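Local coordinates for protein putative cytidylyltransferase (Burkholderia pseudomallei, PDB 5X9Q) that probably transfers the adenylyl group of ATP to D-glycero-beta-D-manno-heptose 1-phosphate, giving ADP-heptose and diphosphate in heptose biosynthesis, at residues N42-I47 with G69-A74; R19-R24 with L96-E101; A57-L62 with L151-E156. All blocks are in the same frame, centred on the assembly; numbering follows the deposited sequence.

The three contacts sample different levels of one Rossmann-like nucleotidyltransferase fold. Contact 1 is the parallel pairing of two sheet strands at their C-terminal ends, held mainly by backbone polar groups. Contact 2 is the buried one, where a lysine ammonium meets the carbonyls at the end of helix 90-98, near the second subunit; contacts 1 and 3 are partly buried. Contact 3 is apolar and runs from a buried alanine and isoleucine to an exposed leucine. Contact 1 pairs the two strands of the unit 38-43, 50-62, 65-71, whose connecting helix contact 3 uses against strand 149-153; their centres are about 18 Å apart. Contacts 1 and 2 do touch, because Leu97 packs on both Val70 and Phe45.

Contact 1 (N42-I47 with G69-A74); sequences NGVFDI and GVNSDA
Gly43 and its partners Gly69 and Asn71 carry the backbone pairing of two parallel strands. Gly43 N donates to Gly69 O at 2.9 Å, and Asn71 N returns a weak, longer bond to Gly43 O at 3.4 Å. Two CA-H...O contacts supplement these: Asn42 CA lies 3.1 Å from the same Gly69 O, and Val70 CA 3.5 Å from Gly43 O. Side chains add little. Val70 swings CG1 to the far side from its own backbone N (chi1 180°), which sets this methyl 3.9 Å from Val44 O. The side chains of Val44 and Asn71 cross at about a right angle, and the Phe45 ring turns its edge to Gly69 O. Beyond the last bridge the chains diverge, yet Arg93 of helix 90-98 hydrogen-bonds to both Val44 O and Asn71 O and so spans the gap. Phe45 also meets the ring of His52, which belongs to the HxGH signature of this nucleotidyltransferase family, a motif generally associated with ATP binding. The two strands are joined by the beta-alpha-beta crossover through helix 50-62; strand 105-109 flanks 65-71 on its other edge, and helix 90-98 packs against Val70.

Contact 2 (R19-R24 with L96-E101); sequences RKLITR and LLAALE
Lys20 meets the flat peptide carbonyl of Ala98 from slightly off its plane: NZ donates to Ala98 O at 3.1 Å, tilted 23° out of the carbonyl plane, with a C=O...N angle of 151°. The aliphatic chain reaches the same oxygen, Lys20 CD and CE each lying 3.4 Å from Ala98 O. A second carbonyl is close by, with Lys20 NZ 2.8 Å from Leu100 O. The lysine gets there with CG beside its backbone N (chi1 -53°) and the chain fully extended from there, carrying CD and CE past Ala98 O and NZ on to the carbonyls beyond. At its base the contact becomes apolar: Lys20 CB is 4.0 Å from Ala98 CB, and Leu21 CD2 reaches that methyl at 4.0 Å too. Phe17 and Val106 also pack on Ala98. Backbone bonds from Lys20 and Ile22 tie residues 20 to 22 to strand 105-109 at Val106. NZ has a further hydrogen bond to Val103 O and a long, weak ion pair with Glu101 of the second subunit. Glu101 of this chain makes a salt bridge with Arg19 of the second subunit, and Arg19 here with Glu101 there. Carbonyls gathered round a lysine ammonium near the C-terminal end of a helix probably stabilise its charge, and the reciprocal Arg19-Glu101 salt bridges place the site at the dimer interface.

Contact 3 (A57-L62 with L151-E156); sequences ADAKAL and LAIPFE
Ile153 points CG1 opposite its own carbonyl carbon (chi1 -73°) and continues extended, and this delivers CD1 as the tip that reaches helix 50-62. Leu62 takes a similar first torsion (chi1 -64°) from the helix side, and the two side chains meet tip to tip with Leu62 CD1 3.8 Å from Ile153 CD1. The same leucine methyl also meets Leu151, again tip to tip, at 4.0 Å between the two CD1 atoms. Ile153 CD1 then settles against the helix backbone, 3.9 Å from Ala59 N, with the small Ala59 CB at 4.3 Å beside it. Asp58 adds only its CB, 4.2 Å from Ile153 CD1. Its carboxylate turns to other partners, a weak hydrogen bond with His157 and a long, weak ion pair with Arg159. This is plain apolar packing of a helix against a strand: Ile153 and Ala59 are buried, whereas Leu62 lies at the exposed end. The short segment axes approach to 10.0 Å, and their N-to-C directions differ by 138°. Helix 50-62 covers this face of the sheet, with Ala59 and Leu62 resting also on Val127 of strand 125-129, which pairs with the outermost strand 149-153.

Contact 1 (N42-I47 with G69-A74)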
ATOM      1  N   ASN A  42     -15.562  -1.101   4.563  1.00 24.51           N
ATOM      2  CA  ASN A  42     -15.871  -1.129   3.155  1.00 29.03           C
ATOM      3  C   ASN A  42     -15.552   0.200   2.504  1.00 28.51           C
ATOM      4  O   ASN A  42     -15.431   1.225   3.192  1.00 27.25           O
ATOM      5  CB  ASN A  42     -17.337  -1.468   2.899  1.00 29.01           C
ATOM      6  CG  ASN A  42     -18.284  -0.447   3.491  1.00 30.22           C
ATOM      7  OD1 ASN A  42     -18.917   0.305   2.761  1.00 33.11           O
ATOM      8  ND2 ASN A  42     -18.418  -0.445   4.814  1.00 34.43           N
ATOM      9  N   GLY A  43     -15.397   0.175   1.180  1.00 26.93           N
ATOM     10  CA  GLY A  43     -15.121   1.395   0.446  1.00 24.81           C
ATOM     11  C   GLY A  43     -14.871   1.170  -1.030  1.00 24.65           C
ATOM     12  O   GLY A  43     -14.834   0.047  -1.532  1.00 25.53           O
ATOM     13  N   VAL A  44     -14.708   2.262  -1.752  1.00 29.67           N
ATOM     14  CA  VAL A  44     -14.418   2.156  -3.164  1.00 28.61           C
ATOM     15  C   VAL A  44     -12.918   1.915  -3.322  1.00 26.02           C
ATOM     16  O   VAL A  44     -12.487   1.003  -4.036  1.00 25.57           O
ATOM     17  CB  VAL A  44     -14.883   3.419  -3.927  1.00 24.55           C
ATOM     18  CG1 VAL A  44     -14.506   3.295  -5.370  1.00 23.41           C
ATOM     19  CG2 VAL A  44     -16.412   3.566  -3.767  1.00 23.53           C
ATOM     20  N   PHE A  45     -12.147   2.727  -2.607  1.00 25.49           N
ATOM     21  CA  PHE A  45     -10.701   2.673  -2.621  1.00 29.86           C
ATOM     22  C   PHE A  45     -10.171   2.765  -4.055  1.00 30.32           C
ATOM     23  O   PHE A  45      -9.329   1.946  -4.444  1.00 28.33           O
ATOM     24  CB  PHE A  45     -10.211   1.390  -1.943  1.00 25.05           C
ATOM     25  CG  PHE A  45     -10.603   1.280  -0.491  1.00 27.69           C
ATOM     26  CD1 PHE A  45      -9.937   2.004   0.476  1.00 28.11           C
ATOM     27  CD2 PHE A  45     -11.616   0.435  -0.095  1.00 23.06           C
ATOM     28  CE1 PHE A  45     -10.286   1.904   1.816  1.00 28.56           C
ATOM     29  CE2 PHE A  45     -11.964   0.322   1.246  1.00 29.14           C
ATOM     30  CZ  PHE A  45     -11.301   1.060   2.196  1.00 31.05           C
ATOM     31  N   ASP A  46     -10.657   3.760  -4.817  1.00 30.82           N
ATOM     32  CA  ASP A  46     -10.265   3.961  -6.230  1.00 31.14           C
ATOM     33  C   ASP A  46      -8.773   4.224  -6.350  1.00 29.92           C
ATOM     34  O   ASP A  46      -8.064   3.504  -7.043  1.00 34.38           O
ATOM     35  CB  ASP A  46     -11.031   5.125  -6.878  1.00 35.27           C
ATOM     36  CG  ASP A  46     -11.177   4.965  -8.412  1.00 44.36           C
ATOM     37  OD1 ASP A  46     -10.651   3.974  -8.972  1.00 42.69           O
ATOM     38  OD2 ASP A  46     -11.754   5.867  -9.075  1.00 46.74           O
ATOM     39  N   ILE A  47      -8.315   5.286  -5.694  1.00 36.31           N
ATOM     40  CA  ILE A  47      -6.889   5.599  -5.570  1.00 36.54           C
ATOM     41  C   ILE A  47      -6.509   5.615  -4.103  1.00 36.00           C
ATOM     42  O   ILE A  47      -7.059   6.406  -3.340  1.00 39.51           O
ATOM     43  CB  ILE A  47      -6.521   6.958  -6.193  1.00 34.02           C
ATOM     44  CG1 ILE A  47      -6.724   6.906  -7.700  1.00 42.55           C
ATOM     45  CG2 ILE A  47      -5.057   7.279  -5.964  1.00 35.73           C
ATOM     46  CD1 ILE A  47      -6.640   8.256  -8.336  1.00 56.57           C
ATOM     47  N   GLY A  69     -14.576  -4.749   2.430  1.00 22.97           N
ATOM     48  CA  GLY A  69     -15.559  -4.917   1.374  1.00 21.67           C
ATOM     49  C   GLY A  69     -15.391  -3.864   0.292  1.00 25.29           C
ATOM     50  O   GLY A  69     -15.253  -2.662   0.574  1.00 24.65           O
ATOM     51  N   VAL A  70     -15.392  -4.299  -0.959  1.00 22.97           N
ATOM     52  CA  VAL A  70     -15.109  -3.356  -2.043  1.00 29.62           C
ATOM     53  C   VAL A  70     -16.236  -3.293  -3.071  1.00 26.29           C
ATOM     54  O   VAL A  70     -16.569  -4.300  -3.713  1.00 27.92           O
ATOM     55  CB  VAL A  70     -13.803  -3.713  -2.742  1.00 27.94           C
ATOM     56  CG1 VAL A  70     -13.523  -2.735  -3.869  1.00 27.64           C
ATOM     57  CG2 VAL A  70     -12.672  -3.716  -1.727  1.00 23.11           C
ATOM     58  N   ASN A  71     -16.824  -2.112  -3.211  1.00 24.51           N
ATOM     59  CA  ASN A  71     -17.896  -1.911  -4.179  1.00 31.01           C
ATOM     60  C   ASN A  71     -17.501  -2.379  -5.583  1.00 31.21           C
ATOM     61  O   ASN A  71     -16.465  -1.956  -6.120  1.00 28.51           O
ATOM     62  CB  ASN A  71     -18.279  -0.428  -4.229  1.00 28.34           C
ATOM     63  CG  ASN A  71     -18.711   0.112  -2.884  1.00 32.61           C
ATOM     64  OD1 ASN A  71     -17.886   0.318  -1.979  1.00 28.69           O
ATOM     65  ND2 ASN A  71     -20.002   0.392  -2.756  1.00 30.05           N
ATOM     66  N   SER A  72     -18.368  -3.190  -6.190  1.00 33.09           N
ATOM     67  CA  SER A  72     -18.237  -3.542  -7.612  1.00 37.39           C
ATOM     68  C   SER A  72     -18.407  -2.289  -8.436  1.00 35.50           C
ATOM     69  O   SER A  72     -18.931  -1.277  -7.947  1.00 34.07           O
ATOM     70  CB  SER A  72     -19.284  -4.562  -8.063  1.00 33.10           C
ATOM     71  OG  SER A  72     -20.537  -3.914  -8.244  1.00 39.77           O
ATOM     72  N   ASP A  73     -17.975  -2.361  -9.689  1.00 38.55           N
ATOM     73  CA  ASP A  73     -18.032  -1.199 -10.569  1.00 44.53           C
ATOM     74  C   ASP A  73     -19.475  -0.717 -10.752  1.00 47.67           C
ATOM     75  O   ASP A  73     -19.743   0.491 -10.658  1.00 50.09           O
ATOM     76  CB  ASP A  73     -17.401  -1.537 -11.927  1.00 40.77           C
ATOM     77  CG  ASP A  73     -15.912  -1.894 -11.814  1.00 49.10           C
ATOM     78  OD1 ASP A  73     -15.207  -1.270 -10.983  1.00 44.30           O
ATOM     79  OD2 ASP A  73     -15.456  -2.826 -12.531  1.00 50.21           O
ATOM     80  N   ALA A  74     -20.398  -1.651 -10.965  1.00 39.08           N
ATOM     81  CA  ALA A  74     -21.805  -1.304 -11.112  1.00 44.81           C
ATOM     82  C   ALA A  74     -22.286  -0.639  -9.822  1.00 50.09           C
ATOM     83  O   ALA A  74     -22.871   0.444  -9.849  1.00 56.06           O
ATOM     84  CB  ALA A  74     -22.632  -2.541 -11.416  1.00 44.11           C
TER

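Contact 2 (R19-R24 with L96-E101)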
ATOM      1  N   ARG A  19      -3.862 -14.068  -2.220  1.00 40.12           N
ATOM      2  CA  ARG A  19      -4.452 -15.134  -1.428  1.00 39.14           C
ATOM      3  C   ARG A  19      -5.611 -14.543  -0.612  1.00 37.00           C
ATOM      4  O   ARG A  19      -6.463 -15.280  -0.117  1.00 40.38           O
ATOM      5  CB  ARG A  19      -3.377 -15.863  -0.620  1.00 47.26           C
ATOM      6  CG  ARG A  19      -2.719 -15.008   0.451  1.00 42.42           C
ATOM      7  CD  ARG A  19      -1.597 -15.762   1.148  1.00 47.48           C
ATOM      8  NE  ARG A  19      -0.986 -14.971   2.211  1.00 49.38           N
ATOM      9  CZ  ARG A  19      -0.040 -14.059   2.014  1.00 58.93           C
ATOM     10  NH1 ARG A  19       0.409 -13.819   0.790  1.00 54.50           N
ATOM     11  NH2 ARG A  19       0.461 -13.387   3.043  1.00 67.03           N
ATOM     12  N   LYS A  20      -5.639 -13.214  -0.473  1.00 35.70           N
ATOM     13  CA  LYS A  20      -6.685 -12.551   0.274  1.00 35.09           C
ATOM     14  C   LYS A  20      -8.009 -12.285  -0.418  1.00 35.82           C
ATOM     15  O   LYS A  20      -9.003 -12.004   0.257  1.00 33.72           O
ATOM     16  CB  LYS A  20      -6.091 -11.249   0.782  1.00 27.93           C
ATOM     17  CG  LYS A  20      -4.821 -11.440   1.530  1.00 27.29           C
ATOM     18  CD  LYS A  20      -4.310 -10.129   2.055  1.00 28.34           C
ATOM     19  CE  LYS A  20      -2.914 -10.293   2.626  1.00 30.72           C
ATOM     20  NZ  LYS A  20      -2.368  -8.987   3.140  1.00 31.12           N
ATOM     21  N   LEU A  21      -8.016 -12.359  -1.746  1.00 33.87           N
ATOM     22  CA  LEU A  21      -9.229 -12.134  -2.518  1.00 32.95           C
ATOM     23  C   LEU A  21     -10.133 -13.341  -2.334  1.00 36.11           C
ATOM     24  O   LEU A  21      -9.748 -14.466  -2.654  1.00 38.76           O
ATOM     25  CB  LEU A  21      -8.898 -11.940  -3.998  1.00 34.32           C
ATOM     26  CG  LEU A  21      -7.739 -10.991  -4.315  1.00 37.70           C
ATOM     27  CD1 LEU A  21      -7.300 -11.146  -5.764  1.00 41.92           C
ATOM     28  CD2 LEU A  21      -8.127  -9.551  -4.019  1.00 30.40           C
ATOM     29  N   ILE A  22     -11.331 -13.114  -1.856  1.00 37.20           N
ATOM     30  CA  ILE A  22     -12.246 -14.177  -1.580  1.00 38.45           C
ATOM     31  C   ILE A  22     -13.685 -13.828  -1.942  1.00 38.62           C
ATOM     32  O   ILE A  22     -14.061 -12.692  -1.988  1.00 37.34           O
ATOM     33  CB  ILE A  22     -12.132 -14.534  -0.095  1.00 36.46           C
ATOM     34  CG1 ILE A  22     -13.020 -15.667   0.268  1.00 42.29           C
ATOM     35  CG2 ILE A  22     -12.584 -13.418   0.803  1.00 36.20           C
ATOM     36  CD1 ILE A  22     -12.491 -16.404   1.456  1.00 43.37           C
ATOM     37  N   THR A  23     -14.479 -14.834  -2.214  1.00 36.08           N
ATOM     38  CA  THR A  23     -15.887 -14.619  -2.525  1.00 38.59           C
ATOM     39  C   THR A  23     -16.746 -14.621  -1.266  1.00 39.18           C
ATOM     40  O   THR A  23     -16.387 -15.231  -0.258  1.00 44.05           O
ATOM     41  CB  THR A  23     -16.419 -15.689  -3.496  1.00 42.51           C
ATOM     42  OG1 THR A  23     -16.459 -16.962  -2.837  1.00 41.91           O
ATOM     43  CG2 THR A  23     -15.524 -15.787  -4.723  1.00 28.96           C
ATOM     44  N   ARG A  24     -17.880 -13.934  -1.331  1.00 37.61           N
ATOM     45  CA  ARG A  24     -18.790 -13.855  -0.204  1.00 38.42           C
ATOM     46  C   ARG A  24     -19.105 -15.252   0.347  1.00 45.98           C
ATOM     47  O   ARG A  24     -19.119 -15.449   1.570  1.00 41.54           O
ATOM     48  CB  ARG A  24     -20.077 -13.112  -0.583  1.00 36.58           C
ATOM     49  CG  ARG A  24     -21.133 -13.247   0.507  1.00 43.68           C
ATOM     50  CD  ARG A  24     -22.468 -12.584   0.205  1.00 39.65           C
ATOM     51  NE  ARG A  24     -22.327 -11.254  -0.377  1.00 40.50           N
ATOM     52  CZ  ARG A  24     -23.308 -10.355  -0.401  1.00 36.70           C
ATOM     53  NH1 ARG A  24     -24.481 -10.632   0.170  1.00 35.80           N
ATOM     54  NH2 ARG A  24     -23.102  -9.167  -0.954  1.00 36.61           N
ATOM     55  N   LEU A  96      -4.990  -3.985  -4.947  1.00 29.51           N
ATOM     56  CA  LEU A  96      -4.190  -3.020  -4.197  1.00 27.22           C
ATOM     57  C   LEU A  96      -4.373  -3.221  -2.713  1.00 27.03           C
ATOM     58  O   LEU A  96      -3.397  -3.291  -1.970  1.00 31.12           O
ATOM     59  CB  LEU A  96      -4.571  -1.591  -4.555  1.00 31.67           C
ATOM     60  CG  LEU A  96      -3.651  -0.847  -5.491  1.00 32.23           C
ATOM     61  CD1 LEU A  96      -2.464  -0.373  -4.714  1.00 36.96           C
ATOM     62  CD2 LEU A  96      -3.234  -1.798  -6.586  1.00 35.16           C
ATOM     63  N   LEU A  97      -5.627  -3.331  -2.281  1.00 29.80           N
ATOM     64  CA  LEU A  97      -5.925  -3.561  -0.870  1.00 23.17           C
ATOM     65  C   LEU A  97      -5.257  -4.834  -0.367  1.00 24.12           C
ATOM     66  O   LEU A  97      -4.698  -4.869   0.741  1.00 23.79           O
ATOM     67  CB  LEU A  97      -7.440  -3.627  -0.672  1.00 27.89           C
ATOM     68  CG  LEU A  97      -8.054  -2.235  -0.831  1.00 28.89           C
ATOM     69  CD1 LEU A  97      -9.535  -2.270  -1.131  1.00 22.95           C
ATOM     70  CD2 LEU A  97      -7.801  -1.457   0.450  1.00 25.53           C
ATOM     71  N   ALA A  98      -5.289  -5.887  -1.176  1.00 21.64           N
ATOM     72  CA  ALA A  98      -4.734  -7.158  -0.739  1.00 23.80           C
ATOM     73  C   ALA A  98      -3.223  -7.072  -0.536  1.00 26.81           C
ATOM     74  O   ALA A  98      -2.658  -7.814   0.268  1.00 30.13           O
ATOM     75  CB  ALA A  98      -5.079  -8.260  -1.732  1.00 22.85           C
ATOM     76  N   ALA A  99      -2.576  -6.143  -1.231  1.00 26.08           N
ATOM     77  CA  ALA A  99      -1.125  -5.983  -1.138  1.00 28.76           C
ATOM     78  C   ALA A  99      -0.727  -5.391   0.200  1.00 30.41           C
ATOM     79  O   ALA A  99       0.458  -5.387   0.559  1.00 29.56           O
ATOM     80  CB  ALA A  99      -0.604  -5.116  -2.272  1.00 26.05           C
ATOM     81  N   LEU A 100      -1.718  -4.902   0.937  1.00 23.73           N
ATOM     82  CA  LEU A 100      -1.475  -4.237   2.209  1.00 27.57           C
ATOM     83  C   LEU A 100      -1.214  -5.225   3.343  1.00 28.10           C
ATOM     84  O   LEU A 100      -1.912  -6.238   3.491  1.00 26.26           O
ATOM     85  CB  LEU A 100      -2.675  -3.359   2.560  1.00 23.84           C
ATOM     86  CG  LEU A 100      -2.873  -2.212   1.572  1.00 29.59           C
ATOM     87  CD1 LEU A 100      -4.145  -1.439   1.869  1.00 25.86           C
ATOM     88  CD2 LEU A 100      -1.635  -1.301   1.614  1.00 25.33           C
ATOM     89  N   GLU A 101      -0.212  -4.909   4.152  1.00 27.77           N
ATOM     90  CA  GLU A 101       0.151  -5.754   5.278  1.00 33.05           C
ATOM     91  C   GLU A 101      -0.990  -5.929   6.265  1.00 27.49           C
ATOM     92  O   GLU A 101      -1.168  -7.004   6.823  1.00 26.30           O
ATOM     93  CB  GLU A 101       1.353  -5.185   6.027  1.00 28.92           C
ATOM     94  CG  GLU A 101       1.810  -6.117   7.146  1.00 36.29           C
ATOM     95  CD  GLU A 101       3.114  -5.690   7.781  1.00 57.17           C
ATOM     96  OE1 GLU A 101       3.454  -4.485   7.704  1.00 60.39           O
ATOM     97  OE2 GLU A 101       3.826  -6.569   8.325  1.00 75.41           O
TER

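Contact 3 (A57-L62 with L151-E156)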
ATOM      1  N   ALA A  57      -4.817   0.413   8.870  1.00 22.11           N
ATOM      2  CA  ALA A  57      -3.890  -0.111   9.873  1.00 27.25           C
ATOM      3  C   ALA A  57      -4.442  -0.020  11.286  1.00 26.81           C
ATOM      4  O   ALA A  57      -4.357  -0.990  12.034  1.00 30.48           O
ATOM      5  CB  ALA A  57      -2.535   0.598   9.768  1.00 26.38           C
ATOM      6  N   ASP A  58      -5.069   1.105  11.610  1.00 31.05           N
ATOM      7  CA  ASP A  58      -5.684   1.287  12.916  1.00 28.75           C
ATOM      8  C   ASP A  58      -6.870   0.332  13.103  1.00 27.24           C
ATOM      9  O   ASP A  58      -7.082  -0.186  14.201  1.00 25.36           O
ATOM     10  CB  ASP A  58      -6.141   2.736  13.098  1.00 31.71           C
ATOM     11  CG  ASP A  58      -4.992   3.674  13.407  1.00 48.54           C
ATOM     12  OD1 ASP A  58      -3.897   3.183  13.753  1.00 52.97           O
ATOM     13  OD2 ASP A  58      -5.182   4.905  13.302  1.00 64.88           O
ATOM     14  N   ALA A  59      -7.640   0.098  12.039  1.00 24.25           N
ATOM     15  CA  ALA A  59      -8.790  -0.799  12.124  1.00 24.85           C
ATOM     16  C   ALA A  59      -8.265  -2.192  12.443  1.00 25.65           C
ATOM     17  O   ALA A  59      -8.817  -2.878  13.312  1.00 21.91           O
ATOM     18  CB  ALA A  59      -9.600  -0.798  10.809  1.00 20.32           C
ATOM     19  N   LYS A  60      -7.159  -2.579  11.795  1.00 24.43           N
ATOM     20  CA  LYS A  60      -6.535  -3.883  12.056  1.00 26.55           C
ATOM     21  C   LYS A  60      -6.121  -3.983  13.525  1.00 24.68           C
ATOM     22  O   LYS A  60      -6.288  -5.022  14.143  1.00 23.15           O
ATOM     23  CB  LYS A  60      -5.302  -4.120  11.157  1.00 24.12           C
ATOM     24  CG  LYS A  60      -4.575  -5.443  11.448  1.00 18.90           C
ATOM     25  CD  LYS A  60      -5.561  -6.608  11.331  1.00 23.86           C
ATOM     26  CE  LYS A  60      -4.948  -7.962  11.707  1.00 26.36           C
ATOM     27  NZ  LYS A  60      -4.054  -8.589  10.696  1.00 22.59           N
ATOM     28  N   ALA A  61      -5.604  -2.889  14.070  1.00 22.28           N
ATOM     29  CA  ALA A  61      -5.141  -2.834  15.454  1.00 24.89           C
ATOM     30  C   ALA A  61      -6.263  -2.996  16.491  1.00 26.86           C
ATOM     31  O   ALA A  61      -5.994  -3.321  17.654  1.00 26.98           O
ATOM     32  CB  ALA A  61      -4.412  -1.514  15.697  1.00 23.75           C
ATOM     33  N   LEU A  62      -7.507  -2.750  16.074  1.00 25.46           N
ATOM     34  CA  LEU A  62      -8.656  -2.911  16.963  1.00 25.85           C
ATOM     35  C   LEU A  62      -9.044  -4.366  17.136  1.00 25.20           C
ATOM     36  O   LEU A  62      -9.717  -4.708  18.107  1.00 23.68           O
ATOM     37  CB  LEU A  62      -9.878  -2.142  16.437  1.00 25.97           C
ATOM     38  CG  LEU A  62      -9.821  -0.618  16.347  1.00 30.00           C
ATOM     39  CD1 LEU A  62     -11.090  -0.108  15.672  1.00 33.37           C
ATOM     40  CD2 LEU A  62      -9.678  -0.023  17.747  1.00 24.22           C
ATOM     41  N   LEU A 151     -17.784   2.066  14.787  1.00 26.48           N
ATOM     42  CA  LEU A 151     -17.115   3.305  15.111  1.00 30.27           C
ATOM     43  C   LEU A 151     -16.416   3.900  13.922  1.00 32.46           C
ATOM     44  O   LEU A 151     -16.076   3.203  12.971  1.00 36.68           O
ATOM     45  CB  LEU A 151     -16.149   3.085  16.265  1.00 35.52           C
ATOM     46  CG  LEU A 151     -14.990   2.121  16.096  1.00 36.64           C
ATOM     47  CD1 LEU A 151     -13.687   2.866  15.823  1.00 39.34           C
ATOM     48  CD2 LEU A 151     -14.918   1.263  17.356  1.00 37.77           C
ATOM     49  N   ALA A 152     -16.214   5.212  13.970  1.00 33.04           N
ATOM     50  CA  ALA A 152     -15.543   5.930  12.897  1.00 34.70           C
ATOM     51  C   ALA A 152     -14.114   6.208  13.332  1.00 34.87           C
ATOM     52  O   ALA A 152     -13.870   6.551  14.488  1.00 36.91           O
ATOM     53  CB  ALA A 152     -16.270   7.229  12.587  1.00 36.01           C
ATOM     54  N   ILE A 153     -13.168   6.027  12.452  1.00 38.67           N
ATOM     55  CA  ILE A 153     -11.806   6.289  12.785  1.00 43.59           C
ATOM     56  C   ILE A 153     -11.459   7.396  11.859  1.00 42.31           C
ATOM     57  O   ILE A 153     -11.658   7.275  10.698  1.00 47.20           O
ATOM     58  CB  ILE A 153     -10.894   5.095  12.505  1.00 45.69           C
ATOM     59  CG1 ILE A 153     -11.098   3.990  13.519  1.00 42.75           C
ATOM     60  CG2 ILE A 153      -9.446   5.503  12.557  1.00 46.87           C
ATOM     61  CD1 ILE A 153     -10.336   2.718  13.206  1.00 32.48           C
ATOM     62  N   PRO A 154     -10.931   8.485  12.364  1.00 49.50           N
ATOM     63  CA  PRO A 154     -10.569   9.628  11.532  1.00 52.31           C
ATOM     64  C   PRO A 154      -9.427   9.282  10.642  1.00 52.12           C
ATOM     65  O   PRO A 154      -8.681   8.445  10.995  1.00 56.98           O
ATOM     66  CB  PRO A 154     -10.132  10.654  12.547  1.00 56.61           C
ATOM     67  CG  PRO A 154      -9.718   9.870  13.705  1.00 58.66           C
ATOM     68  CD  PRO A 154     -10.708   8.773  13.776  1.00 53.99           C
ATOM     69  N   PHE A 155      -9.360   9.973   9.428  1.00 59.41           N
ATOM     70  CA  PHE A 155      -8.361   9.629   8.420  1.00 63.71           C
ATOM     71  C   PHE A 155      -6.913   9.971   8.774  1.00 67.13           C
ATOM     72  O   PHE A 155      -6.023   9.127   8.665  1.00 60.93           O
ATOM     73  CB  PHE A 155      -8.685  10.325   7.094  1.00 53.47           C
ATOM     74  CG  PHE A 155      -9.861   9.733   6.372  1.00 60.03           C
ATOM     75  CD1 PHE A 155      -9.824   8.426   5.910  1.00 51.44           C
ATOM     76  CD2 PHE A 155     -11.005  10.483   6.152  1.00 66.46           C
ATOM     77  CE1 PHE A 155     -10.904   7.879   5.246  1.00 54.47           C
ATOM     78  CE2 PHE A 155     -12.089   9.939   5.487  1.00 71.07           C
ATOM     79  CZ  PHE A 155     -12.040   8.637   5.033  1.00 64.60           C
ATOM     80  N   GLU A 156      -6.693  11.249   9.149  1.00 72.24           N
ATOM     81  CA  GLU A 156      -5.383  11.681   9.540  1.00 79.15           C
ATOM     82  C   GLU A 156      -5.551  12.355  10.845  1.00 88.08           C
ATOM     83  O   GLU A 156      -6.265  13.350  10.978  1.00 96.58           O
ATOM     84  CB  GLU A 156      -4.661  12.660   8.598  1.00 81.51           C
ATOM     85  CG  GLU A 156      -4.182  12.039   7.281  1.00 86.53           C
ATOM     86  CD  GLU A 156      -3.388  13.095   6.520  1.00104.68           C
ATOM     87  OE1 GLU A 156      -3.955  14.180   6.222  1.00106.74           O
ATOM     88  OE2 GLU A 156      -2.196  12.823   6.212  1.00 95.23           O
TER